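Local coordinates for NTF2-like Protein (Anabaena variabilis ATCC 29413, PDB 3DMC) that is of unknown function but has the NTF2-like fold of the SnoaL-like family, whose cone-shaped pocket probably binds a small molecule, at residues Q16-F21 against K32-M36; F45-F50 against E62-Y66; T88-F94 against V109-V115. All blocks are in the same frame, centred on the assembly; numbering follows the deposited sequence.

Interaction 1: Q16-F21 against K32-M36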
loop_
_atom_site.group_PDB
_atom_site.type_symbol
_atom_site.label_atom_id
_atom_site.label_comp_id
_atom_site.label_asym_id
_atom_site.label_seq_id
_atom_site.Cartn_x
_atom_site.Cartn_y
_atom_site.Cartn_z
ATOM N N GLN A 16 18.013 -0.829 1.849
ATOM C CA GLN A 16 18.965 -1.782 1.268
ATOM C C GLN A 16 18.183 -2.908 0.633
ATOM O O GLN A 16 18.474 -3.335 -0.468
ATOM C CB GLN A 16 19.948 -2.341 2.293
ATOM C CG GLN A 16 20.966 -3.286 1.665
ATOM C CD GLN A 16 21.815 -2.596 0.591
ATOM O OE1 GLN A 16 21.612 -2.786 -0.620
ATOM N NE2 GLN A 16 22.752 -1.775 1.038
ATOM N N GLY A 17 17.177 -3.386 1.337
ATOM C CA GLY A 17 16.267 -4.404 0.782
ATOM C C GLY A 17 15.633 -3.973 -0.521
ATOM O O GLY A 17 15.521 -4.778 -1.473
ATOM N N PHE A 18 15.257 -2.699 -0.586
ATOM C CA PHE A 18 14.560 -2.185 -1.772
ATOM C C PHE A 18 15.531 -2.120 -2.951
ATOM O O PHE A 18 15.178 -2.401 -4.082
ATOM C CB PHE A 18 13.875 -0.844 -1.553
ATOM C CG PHE A 18 12.775 -0.595 -2.531
ATOM C CD1 PHE A 18 11.597 -1.334 -2.452
ATOM C CD2 PHE A 18 12.921 0.327 -3.547
ATOM C CE1 PHE A 18 10.577 -1.127 -3.352
ATOM C CE2 PHE A 18 11.901 0.528 -4.472
ATOM C CZ PHE A 18 10.720 -0.210 -4.360
ATOM N N GLU A 19 16.789 -1.814 -2.663
ATOM C CA GLU A 19 17.817 -1.874 -3.718
ATOM C C GLU A 19 17.915 -3.285 -4.282
ATOM O O GLU A 19 17.936 -3.474 -5.475
ATOM C CB GLU A 19 19.183 -1.459 -3.164
ATOM C CG GLU A 19 19.276 0.009 -2.896
ATOM C CD GLU A 19 19.564 0.820 -4.135
ATOM O OE1 GLU A 19 20.575 0.547 -4.814
ATOM O OE2 GLU A 19 18.766 1.727 -4.450
ATOM N N PHE A 20 17.992 -4.285 -3.413
ATOM C CA PHE A 20 18.119 -5.680 -3.875
ATOM C C PHE A 20 16.838 -6.163 -4.575
ATOM O O PHE A 20 16.883 -6.995 -5.490
ATOM C CB PHE A 20 18.575 -6.668 -2.779
ATOM C CG PHE A 20 19.975 -6.394 -2.301
ATOM C CD1 PHE A 20 20.895 -5.871 -3.172
ATOM C CD2 PHE A 20 20.357 -6.628 -0.993
ATOM C CE1 PHE A 20 22.192 -5.577 -2.765
ATOM C CE2 PHE A 20 21.659 -6.338 -0.575
ATOM C CZ PHE A 20 22.569 -5.807 -1.473
ATOM N N PHE A 21 15.715 -5.580 -4.172
ATOM C CA PHE A 21 14.397 -5.902 -4.764
ATOM C C PHE A 21 14.344 -5.309 -6.186
ATOM O O PHE A 21 13.960 -5.966 -7.156
ATOM C CB PHE A 21 13.287 -5.329 -3.872
ATOM C CG PHE A 21 11.909 -5.476 -4.414
ATOM C CD1 PHE A 21 11.190 -6.669 -4.298
ATOM C CD2 PHE A 21 11.271 -4.374 -4.957
ATOM C CE1 PHE A 21 9.862 -6.752 -4.771
ATOM C CE2 PHE A 21 9.963 -4.457 -5.416
ATOM C CZ PHE A 21 9.273 -5.616 -5.328
ATOM N N LYS A 32 20.560 -11.801 -3.493
ATOM C CA LYS A 32 21.009 -10.737 -2.590
ATOM C C LYS A 32 19.831 -10.325 -1.711
ATOM O O LYS A 32 19.980 -10.104 -0.512
ATOM C CB LYS A 32 21.615 -9.551 -3.347
ATOM C CG LYS A 32 23.010 -9.856 -3.862
ATOM C CD LYS A 32 23.810 -8.606 -4.087
ATOM C CE LYS A 32 25.217 -8.925 -4.609
ATOM N NZ LYS A 32 26.046 -9.653 -3.604
ATOM N N PHE A 33 18.652 -10.241 -2.332
ATOM C CA PHE A 33 17.415 -9.941 -1.587
ATOM C C PHE A 33 17.110 -11.061 -0.585
ATOM O O PHE A 33 16.830 -10.808 0.582
ATOM C CB PHE A 33 16.216 -9.706 -2.530
ATOM C CG PHE A 33 14.977 -9.321 -1.807
ATOM C CD1 PHE A 33 14.906 -8.088 -1.157
ATOM C CD2 PHE A 33 13.870 -10.163 -1.773
ATOM C CE1 PHE A 33 13.756 -7.697 -0.481
ATOM C CE2 PHE A 33 12.731 -9.778 -1.090
ATOM C CZ PHE A 33 12.688 -8.533 -0.432
ATOM N N LEU A 34 17.182 -12.302 -1.046
ATOM C CA LEU A 34 16.861 -13.463 -0.213
ATOM C C LEU A 34 17.777 -13.549 1.006
ATOM O O LEU A 34 17.364 -13.917 2.105
ATOM C CB LEU A 34 16.979 -14.764 -1.022
ATOM C CG LEU A 34 15.920 -15.014 -2.088
ATOM C CD1 LEU A 34 16.309 -16.189 -2.968
ATOM C CD2 LEU A 34 14.539 -15.245 -1.453
ATOM N N ASP A 35 19.026 -13.176 0.786
ATOM C CA ASP A 35 20.044 -13.289 1.826
ATOM C C ASP A 35 19.718 -12.333 2.982
ATOM O O ASP A 35 20.218 -12.471 4.108
ATOM C CB ASP A 35 21.447 -13.015 1.271
ATOM C CG ASP A 35 22.019 -14.198 0.501
ATOM O OD1 ASP A 35 21.425 -15.292 0.512
ATOM O OD2 ASP A 35 23.090 -14.028 -0.129
HETATM N N MSE A 36 18.883 -11.345 2.687
HETATM C CA MSE A 36 18.551 -10.345 3.692
HETATM C C MSE A 36 17.290 -10.691 4.438
HETATM O O MSE A 36 16.855 -9.929 5.303
HETATM C CB MSE A 36 18.385 -8.967 3.069
HETATM C CG MSE A 36 19.662 -8.188 2.996
HETATM SE SE MSE A 36 19.067 -6.513 2.361
HETATM C CE MSE A 36 18.449 -5.685 4.048
HETATM O O HOH W 1 18.347 -9.425 -5.389
#

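Interaction 2: F45-F50 against E62-Y66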
loop_
_atom_site.group_PDB
_atom_site.type_symbol
_atom_site.label_atom_id
_atom_site.label_comp_id
_atom_site.label_asym_id
_atom_site.label_seq_id
_atom_site.Cartn_x
_atom_site.Cartn_y
_atom_site.Cartn_z
ATOM N N PHE A 45 0.586 -11.840 -0.633
ATOM C CA PHE A 45 0.376 -11.454 -2.029
ATOM C C PHE A 45 -1.126 -11.561 -2.403
ATOM O O PHE A 45 -1.852 -12.356 -1.859
ATOM C CB PHE A 45 1.302 -12.303 -2.918
ATOM C CG PHE A 45 1.319 -11.906 -4.366
ATOM C CD1 PHE A 45 2.166 -10.908 -4.819
ATOM C CD2 PHE A 45 0.507 -12.559 -5.287
ATOM C CE1 PHE A 45 2.195 -10.561 -6.166
ATOM C CE2 PHE A 45 0.529 -12.209 -6.624
ATOM C CZ PHE A 45 1.373 -11.216 -7.065
ATOM N N PRO A 46 -1.608 -10.700 -3.318
ATOM C CA PRO A 46 -3.058 -10.580 -3.396
ATOM C C PRO A 46 -3.832 -11.689 -4.059
ATOM O O PRO A 46 -4.999 -11.885 -3.739
ATOM C CB PRO A 46 -3.254 -9.274 -4.193
ATOM C CG PRO A 46 -1.974 -8.525 -3.990
ATOM C CD PRO A 46 -0.925 -9.574 -3.972
HETATM N N MSE A 47 -3.193 -12.381 -4.991
HETATM C CA MSE A 47 -3.903 -13.334 -5.855
HETATM C C MSE A 47 -3.030 -14.424 -6.422
HETATM O O MSE A 47 -1.805 -14.360 -6.436
HETATM C CB MSE A 47 -4.621 -12.604 -7.015
HETATM C CG MSE A 47 -3.715 -12.007 -8.047
HETATM SE SE MSE A 47 -4.756 -11.110 -9.480
HETATM C CE MSE A 47 -4.357 -12.210 -11.035
ATOM N N GLY A 48 -3.731 -15.417 -6.916
ATOM C CA GLY A 48 -3.161 -16.492 -7.690
ATOM C C GLY A 48 -2.548 -17.525 -6.805
ATOM O O GLY A 48 -2.961 -17.698 -5.665
ATOM N N GLU A 49 -1.561 -18.197 -7.368
ATOM C CA GLU A 49 -0.913 -19.332 -6.694
ATOM C C GLU A 49 -0.391 -18.946 -5.334
ATOM O O GLU A 49 -0.422 -19.742 -4.405
ATOM C CB GLU A 49 0.258 -19.874 -7.523
ATOM C CG GLU A 49 1.161 -20.853 -6.737
ATOM C CD GLU A 49 2.384 -21.264 -7.550
ATOM O OE1 GLU A 49 2.578 -20.694 -8.655
ATOM O OE2 GLU A 49 3.149 -22.147 -7.092
ATOM N N PHE A 50 0.120 -17.724 -5.239
ATOM C CA PHE A 50 0.734 -17.207 -4.016
ATOM C C PHE A 50 -0.194 -16.283 -3.206
ATOM O O PHE A 50 0.230 -15.535 -2.333
ATOM C CB PHE A 50 2.061 -16.512 -4.341
ATOM C CG PHE A 50 3.110 -17.438 -4.907
ATOM C CD1 PHE A 50 3.941 -18.155 -4.059
ATOM C CD2 PHE A 50 3.258 -17.599 -6.266
ATOM C CE1 PHE A 50 4.914 -19.016 -4.568
ATOM C CE2 PHE A 50 4.214 -18.460 -6.789
ATOM C CZ PHE A 50 5.050 -19.175 -5.934
ATOM N N GLU A 62 10.660 -19.401 -4.557
ATOM C CA GLU A 62 9.737 -19.879 -5.585
ATOM C C GLU A 62 8.985 -18.672 -6.144
ATOM O O GLU A 62 8.891 -18.464 -7.348
ATOM C CB GLU A 62 8.763 -20.887 -5.015
ATOM C CG GLU A 62 9.477 -22.127 -4.485
ATOM C CD GLU A 62 8.548 -23.150 -3.850
ATOM O OE1 GLU A 62 7.313 -22.933 -3.821
ATOM O OE2 GLU A 62 9.076 -24.179 -3.383
ATOM N N PHE A 63 8.448 -17.903 -5.216
ATOM C CA PHE A 63 7.663 -16.703 -5.569
ATOM C C PHE A 63 8.460 -15.729 -6.470
ATOM O O PHE A 63 8.017 -15.291 -7.570
ATOM C CB PHE A 63 7.216 -15.981 -4.300
ATOM C CG PHE A 63 6.564 -14.678 -4.576
ATOM C CD1 PHE A 63 5.362 -14.633 -5.246
ATOM C CD2 PHE A 63 7.175 -13.484 -4.200
ATOM C CE1 PHE A 63 4.744 -13.426 -5.511
ATOM C CE2 PHE A 63 6.562 -12.258 -4.485
ATOM C CZ PHE A 63 5.336 -12.247 -5.129
ATOM N N PHE A 64 9.663 -15.386 -6.025
ATOM C CA PHE A 64 10.426 -14.345 -6.751
ATOM C C PHE A 64 10.887 -14.865 -8.126
ATOM O O PHE A 64 10.919 -14.138 -9.112
ATOM C CB PHE A 64 11.553 -13.811 -5.869
ATOM C CG PHE A 64 11.047 -12.922 -4.776
ATOM C CD1 PHE A 64 10.359 -11.756 -5.095
ATOM C CD2 PHE A 64 11.205 -13.247 -3.450
ATOM C CE1 PHE A 64 9.867 -10.911 -4.088
ATOM C CE2 PHE A 64 10.700 -12.409 -2.451
ATOM C CZ PHE A 64 10.030 -11.242 -2.785
ATOM N N THR A 65 11.204 -16.154 -8.173
ATOM C CA THR A 65 11.530 -16.795 -9.439
ATOM C C THR A 65 10.347 -16.753 -10.406
ATOM O O THR A 65 10.486 -16.494 -11.603
ATOM C CB THR A 65 11.972 -18.254 -9.236
ATOM O OG1 THR A 65 13.140 -18.272 -8.407
ATOM C CG2 THR A 65 12.261 -18.897 -10.554
ATOM N N TYR A 66 9.181 -16.955 -9.824
ATOM C CA TYR A 66 7.910 -16.967 -10.542
ATOM C C TYR A 66 7.634 -15.591 -11.094
ATOM O O TYR A 66 7.185 -15.431 -12.222
ATOM C CB TYR A 66 6.770 -17.411 -9.613
ATOM C CG TYR A 66 5.392 -17.237 -10.217
ATOM C CD1 TYR A 66 5.004 -17.989 -11.323
ATOM C CD2 TYR A 66 4.482 -16.327 -9.692
ATOM C CE1 TYR A 66 3.751 -17.841 -11.895
ATOM C CE2 TYR A 66 3.218 -16.178 -10.248
ATOM C CZ TYR A 66 2.858 -16.935 -11.352
ATOM O OH TYR A 66 1.609 -16.795 -11.931
HETATM O O HOH W 2 5.575 -22.940 -6.365
#

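Interaction 3: T88-F94 against V109-V115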
loop_
_atom_site.group_PDB
_atom_site.type_symbol
_atom_site.label_atom_id
_atom_site.label_comp_id
_atom_site.label_asym_id
_atom_site.label_seq_id
_atom_site.Cartn_x
_atom_site.Cartn_y
_atom_site.Cartn_z
ATOM N N THR A 88 9.337 -0.071 12.895
ATOM C CA THR A 88 9.623 -1.395 12.340
ATOM C C THR A 88 9.271 -1.668 10.874
ATOM O O THR A 88 9.801 -2.569 10.293
ATOM C CB THR A 88 8.991 -2.535 13.206
ATOM O OG1 THR A 88 7.573 -2.487 13.106
ATOM C CG2 THR A 88 9.401 -2.365 14.649
ATOM N N THR A 89 8.449 -0.812 10.274
ATOM C CA THR A 89 7.852 -1.065 8.969
ATOM C C THR A 89 8.201 0.083 8.039
ATOM O O THR A 89 8.204 1.252 8.445
ATOM C CB THR A 89 6.305 -1.165 9.073
ATOM O OG1 THR A 89 5.923 -2.205 9.982
ATOM C CG2 THR A 89 5.656 -1.457 7.737
ATOM N N VAL A 90 8.472 -0.280 6.791
ATOM C CA VAL A 90 8.680 0.715 5.721
ATOM C C VAL A 90 7.830 0.337 4.533
ATOM O O VAL A 90 7.745 -0.851 4.144
ATOM C CB VAL A 90 10.146 0.798 5.267
ATOM C CG1 VAL A 90 10.295 1.965 4.345
ATOM C CG2 VAL A 90 11.092 0.947 6.502
ATOM N N VAL A 91 7.175 1.342 3.967
ATOM C CA VAL A 91 6.356 1.125 2.760
ATOM C C VAL A 91 6.917 1.988 1.656
ATOM O O VAL A 91 7.244 3.165 1.856
ATOM C CB VAL A 91 4.857 1.528 2.947
ATOM C CG1 VAL A 91 4.020 1.298 1.660
ATOM C CG2 VAL A 91 4.198 0.797 4.120
ATOM N N PHE A 92 7.047 1.335 0.516
ATOM C CA PHE A 92 7.516 1.908 -0.736
ATOM C C PHE A 92 6.342 1.932 -1.705
ATOM O O PHE A 92 5.829 0.897 -2.073
ATOM C CB PHE A 92 8.640 1.025 -1.298
ATOM C CG PHE A 92 9.855 0.973 -0.429
ATOM C CD1 PHE A 92 9.947 0.014 0.616
ATOM C CD2 PHE A 92 10.916 1.846 -0.632
ATOM C CE1 PHE A 92 11.052 -0.028 1.419
ATOM C CE2 PHE A 92 12.030 1.787 0.181
ATOM C CZ PHE A 92 12.092 0.863 1.203
ATOM N N GLU A 93 5.960 3.135 -2.122
ATOM C CA GLU A 93 4.935 3.325 -3.122
ATOM C C GLU A 93 5.667 3.703 -4.401
ATOM O O GLU A 93 6.349 4.756 -4.476
ATOM C CB GLU A 93 3.955 4.433 -2.747
ATOM C CG GLU A 93 3.074 4.153 -1.550
ATOM C CD GLU A 93 2.184 5.334 -1.223
ATOM O OE1 GLU A 93 1.414 5.746 -2.143
ATOM O OE2 GLU A 93 2.264 5.830 -0.071
ATOM N N PHE A 94 5.494 2.846 -5.395
ATOM C CA PHE A 94 6.241 2.966 -6.657
ATOM C C PHE A 94 5.419 2.672 -7.926
ATOM O O PHE A 94 4.283 2.178 -7.879
ATOM C CB PHE A 94 7.558 2.165 -6.615
ATOM C CG PHE A 94 7.375 0.669 -6.563
ATOM C CD1 PHE A 94 7.283 -0.013 -5.354
ATOM C CD2 PHE A 94 7.305 -0.067 -7.736
ATOM C CE1 PHE A 94 7.121 -1.381 -5.333
ATOM C CE2 PHE A 94 7.136 -1.425 -7.710
ATOM C CZ PHE A 94 7.042 -2.093 -6.508
ATOM N N VAL A 109 2.289 0.091 -7.338
ATOM C CA VAL A 109 2.488 -0.925 -6.312
ATOM C C VAL A 109 2.889 -0.286 -5.009
ATOM O O VAL A 109 3.587 0.706 -4.965
ATOM C CB VAL A 109 3.574 -1.945 -6.725
ATOM C CG1 VAL A 109 3.587 -3.160 -5.759
ATOM C CG2 VAL A 109 3.384 -2.397 -8.185
ATOM N N ALA A 110 2.439 -0.905 -3.929
ATOM C CA ALA A 110 2.988 -0.620 -2.631
ATOM C C ALA A 110 3.511 -1.924 -2.053
ATOM O O ALA A 110 2.817 -2.910 -1.990
ATOM C CB ALA A 110 1.952 -0.009 -1.704
ATOM N N VAL A 111 4.778 -1.920 -1.689
ATOM C CA VAL A 111 5.331 -3.026 -0.918
ATOM C C VAL A 111 5.789 -2.521 0.437
ATOM O O VAL A 111 6.456 -1.491 0.569
ATOM C CB VAL A 111 6.472 -3.791 -1.629
ATOM C CG1 VAL A 111 6.001 -4.308 -3.015
ATOM C CG2 VAL A 111 7.753 -2.951 -1.717
ATOM N N SER A 112 5.414 -3.308 1.429
ATOM C CA SER A 112 5.630 -3.022 2.825
ATOM C C SER A 112 6.574 -4.084 3.397
ATOM O O SER A 112 6.360 -5.267 3.184
ATOM C CB SER A 112 4.274 -3.052 3.550
ATOM O OG SER A 112 4.401 -2.724 4.913
ATOM N N PHE A 113 7.652 -3.629 4.022
ATOM C CA PHE A 113 8.586 -4.545 4.719
ATOM C C PHE A 113 8.516 -4.313 6.235
ATOM O O PHE A 113 8.433 -3.157 6.694
ATOM C CB PHE A 113 10.077 -4.255 4.342
ATOM C CG PHE A 113 10.419 -4.354 2.871
ATOM C CD1 PHE A 113 9.701 -5.122 2.006
ATOM C CD2 PHE A 113 11.576 -3.734 2.383
ATOM C CE1 PHE A 113 10.044 -5.226 0.661
ATOM C CE2 PHE A 113 11.921 -3.842 1.064
ATOM C CZ PHE A 113 11.161 -4.609 0.193
ATOM N N ASP A 114 8.662 -5.385 7.016
ATOM C CA ASP A 114 9.062 -5.251 8.424
ATOM C C ASP A 114 10.539 -5.558 8.528
ATOM O O ASP A 114 11.039 -6.496 7.893
ATOM C CB ASP A 114 8.308 -6.222 9.328
ATOM C CG ASP A 114 6.917 -5.767 9.640
ATOM O OD1 ASP A 114 6.418 -4.819 9.015
ATOM O OD2 ASP A 114 6.316 -6.341 10.567
ATOM N N VAL A 115 11.205 -4.791 9.371
ATOM C CA VAL A 115 12.636 -4.972 9.656
ATOM C C VAL A 115 12.874 -5.511 11.049
ATOM O O VAL A 115 12.261 -5.081 12.041
ATOM C CB VAL A 115 13.402 -3.649 9.491
ATOM C CG1 VAL A 115 14.871 -3.778 9.936
ATOM C CG2 VAL A 115 13.344 -3.171 8.044
#

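Interaction 1: Q16-F21 against K32-M36
F20 reaches from helix 9-27 onto the short helix 31-34 and lies against K32, F33 and M36. With CG anti to its own carbonyl carbon (chi1 -66°), its ring is offered flat to K32: CB of K32 sits over one face, 3.8 Å from the F20 ring centroid, a CH-pi contact, and CD of K32 continues along the rim toward CE1 and CZ. Q16 OE1, from one turn back in the same helix, lies above the rim of the opposite face. The selenium of selenomethionine M36 comes in at the edge, with SE 3.6 Å from F20 CD2, a Met-aromatic contact. Its CE turns back toward the bare backbone of G17. F33 also comes up to G17: CG anti to the backbone N (chi1 -177°) brings F33 CD1 to 3.4 Å from G17 O. The F21 ring turns its edge toward the F33 face, planes at 58°. F64 of helix 57-69 meets F33 edge-to-face as well. An alanine in place of F20 is likely to leave K32 CB and M36 SE without their aromatic partner and open a gap between the helices. No direct hydrogen bond crosses; a water links F20 O (2.8 Å) to F33 N (3.2 Å), so the long N-terminal helix of this NTF2-like fold and the short helix with its following turn are held by apolar and aromatic contacts, with one water joining the backbones.

Interaction 2: F45-F50 against E62-Y66
F63 of helix 57-69 pushes its ring edge against two phenylalanines, F45 at the end of strand 41-45 and F50 in the loop that follows. Toward F45 it presents CE1 and CZ, with F63 CZ 3.5 Å from F45 CD1; the planes meet at 63°, edge of F63 to face of F45. The other face of F45 is covered by CD of its neighbour P46. A different part of the same F63 edge, CD1, rests over the F50 ring, 3.6 Å from F50 CG, again edge-to-face, here with planes at 69°. F63 can serve both because its CG is anti to the backbone N (chi1 173°), which swings the ring out from the helix between the rings of F45 and F50.

F50 in turn lies over the helix backbone as well: F63 CA stands 3.9 Å from the F50 ring centroid, near the ring normal, a CH-pi contact made by the main chain. E49 CG covers the opposite face of F50. The four rings F45, F50, F63 and Y66 form an aromatic cluster that fastens the loop between strands 41-45 and 52-55 to helix 57-69, in an NTF2-like fold where helices pack against a curved sheet. F43, on strand 41-45, adds a further ring next to F63.

Y66, one turn on from E62, runs past F50 in the opposite direction. Its CD2 comes 3.6 Å from F50 CE2, the two rings set obliquely. E49 OE1 lies more loosely over the Y66 face. On the solvent side the carboxylates of E49 and E62 approach without touching, and a water donates to both, 2.7 Å to E49 OE2 and 3.1 Å to E62 OE1. R59 makes a long, weak ion pair with each, which would probably temper the repulsion between them.

Interaction 3: T88-F94 against V109-V115
F94 and V109 are a hydrogen-bonded pair of two antiparallel strands, and their side chains lie alongside each other. F94 CG occupies the position between its backbone N and carbonyl carbon (chi1 68°), which lays the ring beside the neighbouring strand: V109 CB stands over its face, 3.8 Å from the ring centroid. Along the same face of the sheet, F92 CE1 touches F113 CD2 at 3.9 Å, the rings oblique at 52°. Backbone bonds run in both directions at V90-F113, F92-V111 and F94-V109; F92 N to V111 O is 2.9 Å and nearly straight at 176°.

The other face is more polar. T89 OG1 donates to D114 OD1 at 2.8 Å, meeting it from above the carboxylate plane. D114 OD1 is also in a salt bridge with R124 of the adjoining strand 119-127, and OD2 reaches R82 of the second subunit. E93 is held by R124 and Y126 of the second subunit, while S112 OG bonds to E93 of that subunit and to R124 of its own chain.

Beneath the apolar face, F18 of helix 9-27 stacks on F92 and meets F94. One face thus packs on the helix and the other on the partner chain, as the curved sheet does in many NTF2-like dimers, here within the hairpin of strands 89-100 and 103-116.

Overall arrangement
The three contacts follow one another along the chain, each closing before the next opens, and all belong to the same NTF2-like domain. Interactions 1 and 3 have centres about 13 Å apart and are connected by helix 9-27, whose F18 points away from helix 31-34 and packs on the strands of interaction 3. The centre of interaction 2 is about 17 Å from those of the other two; it meets interaction 1 where F64 touches F33 and F21, but stays about 7 Å from interaction 3 at the nearest atoms. Helices are thus joined to one another and to the concave sheet through aromatic residues, while the sheet's other face meets the second subunit, which P46 of interaction 2 also touches.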